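Local coordinates for protein transcriptional regulator (Rhodococcus sp., PDB 2O0Y) that probably binds DNA as a dimeric transcription factor of the IclR family, through an N-terminal helix-turn-helix domain, at residues E43-T48 with T53-L58; V67-S70 with Y76-G79. All coordinates share one frame; numbering follows the deposited sequence.

Contact 1 of 2, residues E43-T48 with T53-L58; sequences ELVEGT and TTVVRL
Leu44 O takes two donors from Thr48, the backbone N at 3.1 Å and the hydroxyl OG1 at 2.7 Å, and that same OG1 lies 3.9 Å from Val55 CG2 on the facing helix. With OG1 between the backbone N and the carbonyl carbon (chi1 60°), the hydroxyl reaches back to Leu44 O; the shorter bond arrives 20° off the carbonyl plane. Thr48 OG1 is also hydrogen-bonded to Leu50 N, so one side chain ties the last turn of helix 41-48 to the turn that follows. No hydrogen bond crosses between 43-48 and 53-58. What joins them is Val55, whose two methyls go to different places: CG1 meets Leu44 CB at 3.9 Å, while CG2 lies 3.8 Å from Val45 CG2, the two valines meeting at a slant. The axes of segments 43-48 and 53-58 come within 9.8 Å, their directions 120° apart, leaving a small apolar interface. Leu44 continues inward to Leu28 of helix 18-29 and to Val59, and Leu50 and Leu41 add to the packing on Val55. Helices 41-48 and 52-64, meeting steeply across a three-residue turn, form the helix-turn-helix of the winged-helix domain in IclR regulators, 52-64 probably being the DNA-recognition helix.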
loop_
_atom_site.group_PDB
_atom_site.type_symbol
_atom_site.label_atom_id
_atom_site.label_comp_id
_atom_site.label_asym_id
_atom_site.label_seq_id
_atom_site.Cartn_x
_atom_site.Cartn_y
_atom_site.Cartn_z
ATOM N N GLU B 43 24.557 -6.784 8.386
ATOM C CA GLU B 43 23.935 -7.650 7.411
ATOM C C GLU B 43 24.150 -7.147 5.957
ATOM O O GLU B 43 24.329 -7.949 5.042
ATOM C CB GLU B 43 22.430 -7.785 7.678
ATOM C CG GLU B 43 22.113 -8.631 8.915
ATOM C CD GLU B 43 20.627 -8.774 9.121
ATOM O OE1 GLU B 43 20.013 -7.786 9.529
ATOM O OE2 GLU B 43 20.070 -9.881 8.877
ATOM N N LEU B 44 24.057 -5.832 5.739
ATOM C CA LEU B 44 24.222 -5.288 4.369
ATOM C C LEU B 44 25.635 -5.478 3.885
ATOM O O LEU B 44 25.861 -5.859 2.712
ATOM C CB LEU B 44 23.818 -3.821 4.313
ATOM C CG LEU B 44 22.315 -3.637 4.684
ATOM C CD1 LEU B 44 22.047 -2.137 4.752
ATOM C CD2 LEU B 44 21.324 -4.321 3.691
ATOM N N VAL B 45 26.599 -5.330 4.789
ATOM C CA VAL B 45 28.021 -5.636 4.443
ATOM C C VAL B 45 28.241 -7.097 4.170
ATOM O O VAL B 45 28.844 -7.462 3.139
ATOM C CB VAL B 45 28.985 -5.156 5.559
ATOM C CG1 VAL B 45 30.450 -5.627 5.295
ATOM C CG2 VAL B 45 28.905 -3.665 5.637
ATOM N N GLU B 46 27.761 -7.953 5.067
ATOM C CA GLU B 46 27.909 -9.425 4.883
ATOM C C GLU B 46 27.227 -9.955 3.617
ATOM O O GLU B 46 27.757 -10.837 2.922
ATOM C CB GLU B 46 27.318 -10.128 6.090
ATOM C CG GLU B 46 28.284 -10.022 7.282
ATOM C CD GLU B 46 27.746 -10.619 8.556
ATOM O OE1 GLU B 46 26.518 -10.917 8.666
ATOM O OE2 GLU B 46 28.589 -10.762 9.454
ATOM N N GLY B 47 26.051 -9.408 3.319
ATOM C CA GLY B 47 25.246 -9.895 2.212
ATOM C C GLY B 47 25.788 -9.422 0.866
ATOM O O GLY B 47 25.657 -10.110 -0.148
ATOM N N THR B 48 26.426 -8.272 0.838
ATOM C CA THR B 48 27.025 -7.790 -0.405
ATOM C C THR B 48 28.510 -8.051 -0.556
ATOM O O THR B 48 29.008 -7.959 -1.675
ATOM C CB THR B 48 26.841 -6.274 -0.573
ATOM O OG1 THR B 48 27.464 -5.598 0.519
ATOM C CG2 THR B 48 25.337 -5.845 -0.702
ATOM N N THR B 53 32.882 0.920 4.473
ATOM C CA THR B 53 32.828 2.364 4.109
ATOM C C THR B 53 31.995 2.632 2.837
ATOM O O THR B 53 31.298 3.642 2.744
ATOM C CB THR B 53 34.249 2.993 3.941
ATOM O OG1 THR B 53 34.954 2.282 2.908
ATOM C CG2 THR B 53 35.037 2.900 5.231
ATOM N N THR B 54 32.054 1.713 1.878
ATOM C CA THR B 54 31.231 1.777 0.662
ATOM C C THR B 54 29.775 1.607 1.012
ATOM O O THR B 54 28.959 2.412 0.590
ATOM C CB THR B 54 31.650 0.693 -0.325
ATOM O OG1 THR B 54 33.011 0.911 -0.633
ATOM C CG2 THR B 54 30.791 0.687 -1.602
ATOM N N VAL B 55 29.440 0.586 1.808
ATOM C CA VAL B 55 28.040 0.423 2.249
ATOM C C VAL B 55 27.527 1.619 3.049
ATOM O O VAL B 55 26.390 2.069 2.837
ATOM C CB VAL B 55 27.799 -0.859 3.073
ATOM C CG1 VAL B 55 26.282 -0.961 3.431
ATOM C CG2 VAL B 55 28.173 -2.123 2.229
ATOM N N VAL B 56 28.337 2.125 3.984
ATOM C CA VAL B 56 27.930 3.275 4.797
ATOM C C VAL B 56 27.595 4.455 3.883
ATOM O O VAL B 56 26.579 5.118 4.072
ATOM C CB VAL B 56 29.005 3.628 5.844
ATOM C CG1 VAL B 56 28.693 4.972 6.602
ATOM C CG2 VAL B 56 29.199 2.492 6.808
ATOM N N ARG B 57 28.442 4.743 2.898
ATOM C CA ARG B 57 28.174 5.855 1.981
ATOM C C ARG B 57 26.873 5.660 1.176
ATOM O O ARG B 57 26.081 6.590 0.993
ATOM C CB ARG B 57 29.360 6.044 1.046
ATOM C CG ARG B 57 29.094 6.893 -0.187
ATOM C CD ARG B 57 30.404 7.404 -0.855
ATOM N NE ARG B 57 31.429 6.368 -1.103
ATOM C CZ ARG B 57 31.282 5.211 -1.771
ATOM N NH1 ARG B 57 30.099 4.819 -2.264
ATOM N NH2 ARG B 57 32.341 4.405 -1.900
ATOM N N LEU B 58 26.660 4.454 0.676
ATOM C CA LEU B 58 25.437 4.208 -0.137
ATOM C C LEU B 58 24.212 4.250 0.725
ATOM O O LEU B 58 23.185 4.829 0.310
ATOM C CB LEU B 58 25.515 2.874 -0.903
ATOM C CG LEU B 58 26.581 2.800 -2.006
ATOM C CD1 LEU B 58 26.851 1.329 -2.491
ATOM C CD2 LEU B 58 26.186 3.701 -3.203
#

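Contact 2 of 2, residues V67-S70 with Y76-G79; sequences VLTS and YSLG
Thr69 and Ser77 form the antiparallel hydrogen-bonded pair of this hairpin: Thr69 N gives to Ser77 O at 2.9 Å, and Ser77 N returns to Thr69 O at 3.0 Å, the latter in the carbonyl plane. A third bond, Gly79 N to Val67 O at 2.8 Å, comes in 61° out of the carbonyl plane, where strand 75-78 ends and strand 68-70 begins. CA-H contacts supplement two of these acceptors, Leu68 CA at 3.3 Å from Ser77 O and Tyr76 CA at 3.2 Å from Thr69 O. Ser77 OG (chi1 62°) bends along its own strand to donate to Leu78 O from above the carbonyl plane; Trp93 NE1 of the second subunit bonds there too. Thr69 OG1 packs 3.2 Å from Gly79 CA, but its polar partner is Gln120 OE1 of the second subunit. The Tyr76 ring lies obliquely beside Ser70, CD2 3.6 Å from Ser70 CA. Leu68 CD2 meets Leu78 CD2 at 4.0 Å, with Phe32 packing on both. Through its backbone Tyr76 bonds to Arg39, placing 75-78 between 38-40 and 68-70 in the three-stranded sheet, while Val59, Met62 and Cys63 of helix 52-64 and Leu29 of helix 18-29 pack against the hairpin.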
loop_
_atom_site.group_PDB
_atom_site.type_symbol
_atom_site.label_atom_id
_atom_site.label_comp_id
_atom_site.label_asym_id
_atom_site.label_seq_id
_atom_site.Cartn_x
_atom_site.Cartn_y
_atom_site.Cartn_z
ATOM N N VAL B 67 14.715 6.088 0.641
ATOM C CA VAL B 67 14.685 4.729 0.032
ATOM C C VAL B 67 14.865 3.765 1.169
ATOM O O VAL B 67 14.332 2.677 1.120
ATOM C CB VAL B 67 15.816 4.595 -1.085
ATOM C CG1 VAL B 67 16.318 3.130 -1.358
ATOM C CG2 VAL B 67 15.403 5.309 -2.392
ATOM N N LEU B 68 15.671 4.138 2.182
ATOM C CA LEU B 68 15.780 3.314 3.370
ATOM C C LEU B 68 15.465 4.207 4.542
ATOM O O LEU B 68 15.520 5.429 4.388
ATOM C CB LEU B 68 17.191 2.788 3.555
ATOM C CG LEU B 68 17.700 1.781 2.547
ATOM C CD1 LEU B 68 19.147 1.381 3.000
ATOM C CD2 LEU B 68 16.847 0.497 2.474
ATOM N N THR B 69 15.074 3.622 5.673
ATOM C CA THR B 69 14.897 4.366 6.934
ATOM C C THR B 69 15.667 3.704 8.050
ATOM O O THR B 69 15.610 2.489 8.158
ATOM C CB THR B 69 13.445 4.263 7.352
ATOM O OG1 THR B 69 12.717 4.927 6.358
ATOM C CG2 THR B 69 13.181 4.958 8.626
ATOM N N SER B 70 16.403 4.490 8.838
ATOM C CA SER B 70 17.218 3.995 9.939
ATOM C C SER B 70 16.279 3.817 11.099
ATOM O O SER B 70 15.621 4.789 11.472
ATOM C CB SER B 70 18.216 5.117 10.345
ATOM O OG SER B 70 19.187 4.632 11.242
ATOM N N TYR B 76 17.711 -1.081 9.387
ATOM C CA TYR B 76 17.116 -0.276 8.342
ATOM C C TYR B 76 15.950 -1.035 7.789
ATOM O O TYR B 76 16.063 -2.273 7.644
ATOM C CB TYR B 76 18.128 -0.054 7.194
ATOM C CG TYR B 76 19.314 0.745 7.658
ATOM C CD1 TYR B 76 20.442 0.122 8.155
ATOM C CD2 TYR B 76 19.279 2.128 7.659
ATOM C CE1 TYR B 76 21.534 0.881 8.633
ATOM C CE2 TYR B 76 20.350 2.879 8.121
ATOM C CZ TYR B 76 21.482 2.243 8.580
ATOM O OH TYR B 76 22.552 3.012 9.042
ATOM N N SER B 77 14.860 -0.329 7.433
ATOM C CA SER B 77 13.821 -0.928 6.605
ATOM C C SER B 77 13.835 -0.194 5.273
ATOM O O SER B 77 14.544 0.831 5.142
ATOM C CB SER B 77 12.413 -0.736 7.215
ATOM O OG SER B 77 12.131 0.628 7.285
ATOM N N LEU B 78 12.980 -0.615 4.348
ATOM C CA LEU B 78 12.748 0.144 3.111
ATOM C C LEU B 78 12.036 1.384 3.612
ATOM O O LEU B 78 11.234 1.297 4.559
ATOM C CB LEU B 78 11.839 -0.654 2.152
ATOM C CG LEU B 78 12.473 -1.930 1.537
ATOM C CD1 LEU B 78 11.554 -2.483 0.432
ATOM C CD2 LEU B 78 13.817 -1.566 0.873
ATOM N N GLY B 79 12.287 2.519 2.981
ATOM C CA GLY B 79 11.750 3.781 3.543
ATOM C C GLY B 79 10.588 4.310 2.735
ATOM O O GLY B 79 10.156 3.704 1.761
#

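How the contacts relate
Contact 1 holds the two helices of the helix-turn-helix together, and contact 2 pairs the two strands of the wing that follows; helix 52-64 leads, after three residues, into strand 68-70, and the centres are 14 Å apart. The chemistry differs accordingly: the helices meet through a small, partly buried apolar patch, whereas the strands are joined by backbone hydrogen bonds over a larger and more buried interface. Both lean on shared neighbours, since Val59 packs on Leu44 and on Tyr76, and Phe32 on Leu44, Leu68 and Leu78. Both lie near the second subunit: next to contact 1, Arg57 and Leu58 pack on it, while contact 2 adds hydrogen bonds.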